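PDB 3HKM: exosome complex exonuclease RRP46 homolog from Oryza sativa Japonica Group, which probably serves in the RNA-degrading exosome, binds double-stranded DNA and single-stranded RNA, and shows hydrolytic DNase and phosphorolytic RNase activities in vitro. Local coordinates for residues E63-M69 and V104-G110; L163-A167 and H200-S204. All blocks are in the same frame, centred on the assembly; numbering follows the deposited sequence.

Contact 1 (E63-M69 and V104-G110); sequences EVVWKPM and VILQVVG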
ATOM      1  N   GLU A  63       9.647  10.661  -3.419  1.00 20.82           N
ATOM      2  CA  GLU A  63      10.227   9.756  -4.404  1.00 22.16           C
ATOM      3  C   GLU A  63      10.220   8.320  -3.885  1.00 22.50           C
ATOM      4  O   GLU A  63      10.300   8.105  -2.679  1.00 21.09           O
ATOM      5  CB  GLU A  63      11.652  10.201  -4.749  1.00 23.13           C
ATOM      6  CG  GLU A  63      11.733  11.679  -5.100  1.00 25.71           C
ATOM      7  CD  GLU A  63      12.988  12.042  -5.872  1.00 31.60           C
ATOM      8  OE1 GLU A  63      14.000  11.325  -5.726  1.00 28.85           O
ATOM      9  OE2 GLU A  63      12.959  13.055  -6.611  1.00 32.84           O
ATOM     10  N   VAL A  64      10.128   7.343  -4.789  1.00 19.35           N
ATOM     11  CA  VAL A  64       9.989   5.948  -4.380  1.00 22.02           C
ATOM     12  C   VAL A  64      10.773   4.963  -5.259  1.00 24.04           C
ATOM     13  O   VAL A  64      10.757   5.046  -6.485  1.00 26.18           O
ATOM     14  CB  VAL A  64       8.500   5.520  -4.351  1.00 23.90           C
ATOM     15  CG1 VAL A  64       8.333   4.215  -3.586  1.00 21.57           C
ATOM     16  CG2 VAL A  64       7.640   6.620  -3.738  1.00 21.67           C
ATOM     17  N   VAL A  65      11.474   4.039  -4.617  1.00 23.64           N
ATOM     18  CA  VAL A  65      12.132   2.962  -5.331  1.00 23.13           C
ATOM     19  C   VAL A  65      11.639   1.629  -4.794  1.00 25.51           C
ATOM     20  O   VAL A  65      11.710   1.356  -3.594  1.00 23.12           O
ATOM     21  CB  VAL A  65      13.689   3.075  -5.302  1.00 24.16           C
ATOM     22  CG1 VAL A  65      14.153   4.082  -4.270  1.00 25.60           C
ATOM     23  CG2 VAL A  65      14.349   1.711  -5.101  1.00 22.77           C
ATOM     24  N   TRP A  66      11.106   0.820  -5.706  1.00 27.76           N
ATOM     25  CA  TRP A  66      10.544  -0.479  -5.394  1.00 24.17           C
ATOM     26  C   TRP A  66      11.627  -1.516  -5.634  1.00 24.02           C
ATOM     27  O   TRP A  66      12.179  -1.597  -6.725  1.00 24.86           O
ATOM     28  CB  TRP A  66       9.353  -0.747  -6.315  1.00 24.22           C
ATOM     29  CG  TRP A  66       8.187  -1.440  -5.666  1.00 26.94           C
ATOM     30  CD1 TRP A  66       7.098  -0.850  -5.075  1.00 26.90           C
ATOM     31  CD2 TRP A  66       7.981  -2.849  -5.561  1.00 26.71           C
ATOM     32  NE1 TRP A  66       6.237  -1.808  -4.603  1.00 23.80           N
ATOM     33  CE2 TRP A  66       6.754  -3.043  -4.890  1.00 25.76           C
ATOM     34  CE3 TRP A  66       8.716  -3.964  -5.964  1.00 25.02           C
ATOM     35  CZ2 TRP A  66       6.247  -4.306  -4.615  1.00 25.06           C
ATOM     36  CZ3 TRP A  66       8.214  -5.214  -5.691  1.00 27.21           C
ATOM     37  CH2 TRP A  66       6.990  -5.378  -5.024  1.00 28.96           C
ATOM     38  N   LYS A  67      11.938  -2.302  -4.610  1.00 24.72           N
ATOM     39  CA  LYS A  67      13.027  -3.270  -4.690  1.00 25.51           C
ATOM     40  C   LYS A  67      12.508  -4.697  -4.519  1.00 25.63           C
ATOM     41  O   LYS A  67      11.878  -5.009  -3.507  1.00 22.08           O
ATOM     42  CB  LYS A  67      14.115  -2.955  -3.648  1.00 25.37           C
ATOM     43  CG  LYS A  67      14.444  -1.465  -3.545  1.00 25.50           C
ATOM     44  CD  LYS A  67      15.932  -1.190  -3.363  1.00 26.09           C
ATOM     45  CE  LYS A  67      16.386  -1.324  -1.922  1.00 28.17           C
ATOM     46  NZ  LYS A  67      17.773  -0.775  -1.744  1.00 30.37           N
ATOM     47  N   PRO A  68      12.779  -5.566  -5.516  1.00 27.61           N
ATOM     48  CA  PRO A  68      12.295  -6.952  -5.522  1.00 26.87           C
ATOM     49  C   PRO A  68      13.013  -7.781  -4.469  1.00 26.09           C
ATOM     50  O   PRO A  68      14.138  -7.448  -4.096  1.00 25.09           O
ATOM     51  CB  PRO A  68      12.673  -7.456  -6.927  1.00 27.98           C
ATOM     52  CG  PRO A  68      13.014  -6.236  -7.719  1.00 27.58           C
ATOM     53  CD  PRO A  68      13.564  -5.265  -6.727  1.00 27.77           C
ATOM     54  N   MET A  69      12.389  -8.856  -4.004  1.00 25.04           N
ATOM     55  CA  MET A  69      13.019  -9.661  -2.968  1.00 26.15           C
ATOM     56  C   MET A  69      14.253 -10.379  -3.513  1.00 30.02           C
ATOM     57  O   MET A  69      14.992 -11.018  -2.759  1.00 29.21           O
ATOM     58  CB  MET A  69      12.017 -10.612  -2.280  1.00 26.67           C
ATOM     59  CG  MET A  69      11.743 -11.935  -2.972  1.00 28.45           C
ATOM     60  SD  MET A  69      10.162 -12.666  -2.446  1.00 28.40           S
ATOM     61  CE  MET A  69       9.085 -12.063  -3.744  1.00 23.79           C
ATOM     62  N   VAL A 104      11.206   7.246  -0.281  1.00 19.19           N
ATOM     63  CA  VAL A 104      10.641   6.014   0.231  1.00 19.87           C
ATOM     64  C   VAL A 104      11.289   4.815  -0.459  1.00 21.59           C
ATOM     65  O   VAL A 104      11.348   4.748  -1.690  1.00 23.83           O
ATOM     66  CB  VAL A 104       9.117   5.980  -0.009  1.00 20.96           C
ATOM     67  CG1 VAL A 104       8.503   4.721   0.584  1.00 19.88           C
ATOM     68  CG2 VAL A 104       8.466   7.227   0.562  1.00 18.61           C
ATOM     69  N   ILE A 105      11.791   3.878   0.333  1.00 20.97           N
ATOM     70  CA  ILE A 105      12.274   2.618  -0.205  1.00 21.42           C
ATOM     71  C   ILE A 105      11.391   1.484   0.281  1.00 19.29           C
ATOM     72  O   ILE A 105      11.106   1.368   1.466  1.00 20.01           O
ATOM     73  CB  ILE A 105      13.741   2.340   0.163  1.00 22.15           C
ATOM     74  CG1 ILE A 105      14.644   3.408  -0.450  1.00 23.31           C
ATOM     75  CG2 ILE A 105      14.160   0.964  -0.333  1.00 23.43           C
ATOM     76  CD1 ILE A 105      16.107   3.042  -0.426  1.00 27.16           C
ATOM     77  N   LEU A 106      10.941   0.668  -0.660  1.00 20.39           N
ATOM     78  CA  LEU A 106      10.080  -0.459  -0.370  1.00 20.67           C
ATOM     79  C   LEU A 106      10.825  -1.738  -0.732  1.00 21.06           C
ATOM     80  O   LEU A 106      11.168  -1.962  -1.888  1.00 22.50           O
ATOM     81  CB  LEU A 106       8.774  -0.335  -1.161  1.00 19.49           C
ATOM     82  CG  LEU A 106       7.611  -1.278  -0.843  1.00 20.29           C
ATOM     83  CD1 LEU A 106       7.810  -2.660  -1.454  1.00 20.56           C
ATOM     84  CD2 LEU A 106       7.383  -1.364   0.659  1.00 19.83           C
ATOM     85  N   GLN A 107      11.099  -2.559   0.270  1.00 20.67           N
ATOM     86  CA  GLN A 107      11.793  -3.815   0.060  1.00 19.46           C
ATOM     87  C   GLN A 107      10.842  -4.982   0.299  1.00 22.90           C
ATOM     88  O   GLN A 107      10.336  -5.164   1.412  1.00 21.55           O
ATOM     89  CB  GLN A 107      12.994  -3.914   0.999  1.00 21.72           C
ATOM     90  CG  GLN A 107      13.646  -5.295   1.041  1.00 23.74           C
ATOM     91  CD  GLN A 107      14.376  -5.642  -0.250  1.00 26.42           C
ATOM     92  OE1 GLN A 107      14.037  -6.617  -0.935  1.00 27.02           O
ATOM     93  NE2 GLN A 107      15.374  -4.837  -0.597  1.00 25.05           N
ATOM     94  N   VAL A 108      10.598  -5.769  -0.749  1.00 23.48           N
ATOM     95  CA  VAL A 108       9.783  -6.979  -0.626  1.00 21.71           C
ATOM     96  C   VAL A 108      10.535  -8.108   0.077  1.00 23.51           C
ATOM     97  O   VAL A 108      11.676  -8.424  -0.266  1.00 23.12           O
ATOM     98  CB  VAL A 108       9.270  -7.460  -1.989  1.00 22.45           C
ATOM     99  CG1 VAL A 108       8.410  -8.703  -1.825  1.00 21.64           C
ATOM    100  CG2 VAL A 108       8.472  -6.359  -2.643  1.00 21.37           C
ATOM    101  N   VAL A 109       9.884  -8.696   1.075  1.00 22.93           N
ATOM    102  CA  VAL A 109      10.478  -9.748   1.891  1.00 23.01           C
ATOM    103  C   VAL A 109       9.843 -11.093   1.548  1.00 23.99           C
ATOM    104  O   VAL A 109      10.527 -12.102   1.426  1.00 23.52           O
ATOM    105  CB  VAL A 109      10.303  -9.443   3.406  1.00 21.16           C
ATOM    106  CG1 VAL A 109      10.640 -10.665   4.248  1.00 22.98           C
ATOM    107  CG2 VAL A 109      11.159  -8.242   3.806  1.00 23.02           C
ATOM    108  N   GLY A 110       8.524 -11.086   1.386  1.00 23.37           N
ATOM    109  CA  GLY A 110       7.781 -12.264   0.988  1.00 21.62           C
ATOM    110  C   GLY A 110       6.583 -11.868   0.146  1.00 22.66           C
ATOM    111  O   GLY A 110       6.071 -10.754   0.261  1.00 21.20           O
TER

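Contact 2 (L163-A167 and H200-S204); sequences LKSFA and HGVMS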
ATOM      1  N   LEU A 163      -8.823 -16.657  -9.462  1.00 27.23           N
ATOM      2  CA  LEU A 163      -9.845 -15.705  -9.889  1.00 27.57           C
ATOM      3  C   LEU A 163      -9.565 -15.043 -11.242  1.00 26.66           C
ATOM      4  O   LEU A 163      -8.448 -15.121 -11.763  1.00 25.15           O
ATOM      5  CB  LEU A 163     -10.062 -14.643  -8.813  1.00 28.58           C
ATOM      6  CG  LEU A 163     -10.862 -15.073  -7.580  1.00 27.90           C
ATOM      7  CD1 LEU A 163     -10.186 -16.215  -6.855  1.00 28.37           C
ATOM      8  CD2 LEU A 163     -11.059 -13.885  -6.652  1.00 28.14           C
ATOM      9  N   LYS A 164     -10.597 -14.395 -11.794  1.00 25.91           N
ATOM     10  CA  LYS A 164     -10.517 -13.726 -13.095  1.00 26.74           C
ATOM     11  C   LYS A 164     -10.682 -12.214 -12.989  1.00 25.52           C
ATOM     12  O   LYS A 164     -10.426 -11.487 -13.939  1.00 21.96           O
ATOM     13  CB  LYS A 164     -11.572 -14.276 -14.061  1.00 28.52           C
ATOM     14  CG  LYS A 164     -11.068 -15.377 -14.998  1.00 30.72           C
ATOM     15  CD  LYS A 164     -11.786 -15.293 -16.345  1.00 34.17           C
ATOM     16  CE  LYS A 164     -13.316 -15.335 -16.191  1.00 34.50           C
ATOM     17  NZ  LYS A 164     -14.037 -14.595 -17.291  1.00 32.71           N
ATOM     18  N   SER A 165     -11.131 -11.754 -11.828  1.00 26.21           N
ATOM     19  CA  SER A 165     -11.366 -10.341 -11.597  1.00 25.44           C
ATOM     20  C   SER A 165     -10.714  -9.950 -10.291  1.00 24.62           C
ATOM     21  O   SER A 165     -10.695 -10.728  -9.343  1.00 22.77           O
ATOM     22  CB  SER A 165     -12.867 -10.048 -11.491  1.00 24.90           C
ATOM     23  OG  SER A 165     -13.598 -10.514 -12.612  1.00 25.16           O
ATOM     24  N   PHE A 166     -10.179  -8.738 -10.243  1.00 25.53           N
ATOM     25  CA  PHE A 166      -9.828  -8.151  -8.960  1.00 26.02           C
ATOM     26  C   PHE A 166      -9.427  -6.679  -9.020  1.00 23.53           C
ATOM     27  O   PHE A 166      -9.168  -6.130 -10.085  1.00 24.68           O
ATOM     28  CB  PHE A 166      -8.811  -9.010  -8.190  1.00 26.96           C
ATOM     29  CG  PHE A 166      -7.513  -9.222  -8.899  1.00 26.36           C
ATOM     30  CD1 PHE A 166      -7.198 -10.464  -9.432  1.00 26.85           C
ATOM     31  CD2 PHE A 166      -6.587  -8.197  -8.995  1.00 26.84           C
ATOM     32  CE1 PHE A 166      -5.990 -10.673 -10.069  1.00 29.79           C
ATOM     33  CE2 PHE A 166      -5.370  -8.395  -9.634  1.00 29.89           C
ATOM     34  CZ  PHE A 166      -5.070  -9.638 -10.171  1.00 30.82           C
ATOM     35  N   ALA A 167      -9.410  -6.049  -7.856  1.00 21.82           N
ATOM     36  CA  ALA A 167      -9.173  -4.625  -7.768  1.00 21.86           C
ATOM     37  C   ALA A 167      -8.202  -4.337  -6.636  1.00 20.98           C
ATOM     38  O   ALA A 167      -8.248  -4.970  -5.592  1.00 20.42           O
ATOM     39  CB  ALA A 167     -10.483  -3.900  -7.534  1.00 20.73           C
ATOM     40  N   HIS A 200      -7.832  -5.482 -12.458  1.00 21.50           N
ATOM     41  CA  HIS A 200      -7.132  -6.391 -13.354  1.00 23.64           C
ATOM     42  C   HIS A 200      -8.055  -7.529 -13.749  1.00 25.71           C
ATOM     43  O   HIS A 200      -8.507  -8.292 -12.894  1.00 26.96           O
ATOM     44  CB  HIS A 200      -5.890  -6.978 -12.676  1.00 25.16           C
ATOM     45  CG  HIS A 200      -4.847  -5.961 -12.312  1.00 24.99           C
ATOM     46  ND1 HIS A 200      -3.904  -5.506 -13.209  1.00 24.04           N
ATOM     47  CD2 HIS A 200      -4.589  -5.329 -11.143  1.00 23.88           C
ATOM     48  CE1 HIS A 200      -3.112  -4.635 -12.610  1.00 24.61           C
ATOM     49  NE2 HIS A 200      -3.508  -4.508 -11.357  1.00 23.24           N
ATOM     50  N   GLY A 201      -8.327  -7.647 -15.045  1.00 25.86           N
ATOM     51  CA  GLY A 201      -9.188  -8.702 -15.544  1.00 24.50           C
ATOM     52  C   GLY A 201     -10.608  -8.198 -15.669  1.00 25.26           C
ATOM     53  O   GLY A 201     -10.859  -7.020 -15.420  1.00 26.13           O
ATOM     54  N   VAL A 202     -11.535  -9.077 -16.042  1.00 25.52           N
ATOM     55  CA  VAL A 202     -12.913  -8.655 -16.285  1.00 24.42           C
ATOM     56  C   VAL A 202     -13.509  -8.010 -15.048  1.00 27.08           C
ATOM     57  O   VAL A 202     -13.372  -8.516 -13.932  1.00 27.68           O
ATOM     58  CB  VAL A 202     -13.826  -9.806 -16.742  1.00 25.10           C
ATOM     59  CG1 VAL A 202     -14.195 -10.695 -15.571  1.00 27.85           C
ATOM     60  CG2 VAL A 202     -15.087  -9.243 -17.365  1.00 28.01           C
ATOM     61  N   MET A 203     -14.166  -6.879 -15.243  1.00 25.28           N
ATOM     62  CA  MET A 203     -14.768  -6.202 -14.117  1.00 25.89           C
ATOM     63  C   MET A 203     -15.988  -5.449 -14.596  1.00 23.85           C
ATOM     64  O   MET A 203     -15.880  -4.365 -15.173  1.00 23.03           O
ATOM     65  CB  MET A 203     -13.758  -5.270 -13.436  1.00 24.72           C
ATOM     66  CG  MET A 203     -14.265  -4.592 -12.162  1.00 24.78           C
ATOM     67  SD  MET A 203     -14.284  -5.641 -10.697  1.00 27.03           S
ATOM     68  CE  MET A 203     -12.544  -5.762 -10.339  1.00 25.45           C
ATOM     69  N   SER A 204     -17.147  -6.053 -14.380  1.00 20.86           N
ATOM     70  CA  SER A 204     -18.401  -5.359 -14.571  1.00 25.15           C
ATOM     71  C   SER A 204     -18.476  -4.214 -13.570  1.00 24.85           C
ATOM     72  O   SER A 204     -17.761  -4.213 -12.566  1.00 25.39           O
ATOM     73  CB  SER A 204     -19.574  -6.311 -14.348  1.00 26.91           C
ATOM     74  OG  SER A 204     -19.633  -6.731 -12.996  1.00 26.20           O
TER
HETATM   75  O   HOH W   1     -10.198 -11.888 -16.632  1.00 22.30           O

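Contact 1 (E63-M69 and V104-G110)
Trp66 and Leu106 lie side by side on adjacent parallel strands, the two strands of a beta-alpha-beta crossover whose helix is 77-91. Five backbone hydrogen bonds join the strands, from Val104 N to Glu63 O at one end to Val108 N to Lys67 O at the other. In Leu106, CG anti to the backbone N (chi1 -170°) carries the side chain alongside the indole, and the chi2 turn lays CD1 over one face. Leu106 CD1 is 3.8 Å from the centroid of the five-membered ring of Trp66. This is a CH-pi contact, shifted toward the ring rim.

Val64 and Val104 continue the same sheet face, with Val64 CG2 4.1 Å from Val104 CB. Two helices cover this face. Leu84 of helix 77-91 touches Trp66, and Cys123 of helix 115-130 touches Leu106 and Val104.

The other face carries Val65, Ile105 and Lys67. Val65 CG1 meets Ile105 CG1 at 3.9 Å, both side chains pointing the same way. Lys67 bends at chi2 and chi3 and passes obliquely over Ile105. Lys67 CE comes to 3.6 Å from Ile105 CG2. Beyond the last strand bond, Met69 brings its CE methyl to 3.9 Å from Val108 CG1.

Contact 2 (L163-A167 and H200-S204)
Phe166 and His200 pair across two antiparallel segments, in a loose and weakly bonded end of the sheet; two backbone hydrogen bonds join them. The bond from His200 N to Phe166 O is 2.8 Å and fairly straight, 164° at the hydrogen. The return bond, from Phe166 N to His200 O, is longer, at 3.2 Å, and bent. Next along, Gly201 CA lies 3.4 Å from Lys164 O in a CA-H...O contact. A CB on Gly201 would run into that carbonyl oxygen. One water then bridges the segments: it donates to Lys164 O and accepts from Val202 N.

With chi1 of Phe166 at 60°, CG between the backbone N and the carbonyl carbon, the ring swings to the His200 side, and His200 O lies 4.1 Å above the ring plane, over its centre. The same oxygen accepts the Phe166 N-H. The rim atom Phe166 CE2 touches His200 CB at 3.4 Å. The two rings meet rim to rim, with planes at 46°. The His200 ring also has an edge-to-face partner in His168. With an alanine here in place of Phe166, the ring over His200 O and against His200 CB would be gone, which would probably open a gap beside the histidine and leave its imidazole with less to pack against.

Met203 bends at chi2 and chi3 and turns its CE methyl back to the first segment. There Met203 CE sits 3.4 Å from Phe166 O and 3.9 Å from Ala167 CB. Val145 of strand 138-145 touches both Met203 and Ser165. Ser204 then N-caps helix 205-229 through OG to Asp207 N. The contact is the loosely bonded end of the pairing by which strand 197-201, outermost in this chain, joins the four-stranded antiparallel sheet of the RNase PH domain, just before the C-terminal helix.

From the N terminus, the chain first builds strands 17-21, 29-35 and 38-49 before reaching contact 1. Contact 1 closes the excursion through helix 77-91 and sets strand 61-67 at the border of the five-stranded mixed sheet. The chain then runs through helix 115-130 into strands 138-145 and 151-153 and helix 157-160. Contact 2 closes the next excursion, part of which, 174-193, is not modelled. It sets strand 197-201 at the border of the second sheet. The two contacts follow in series and neither nest nor cross. The centres of contact 1 and contact 2 lie about 26 Å apart, and the nearest atoms of contact 1 and contact 2 about 12 Å apart. Each ties a border strand to its own sheet.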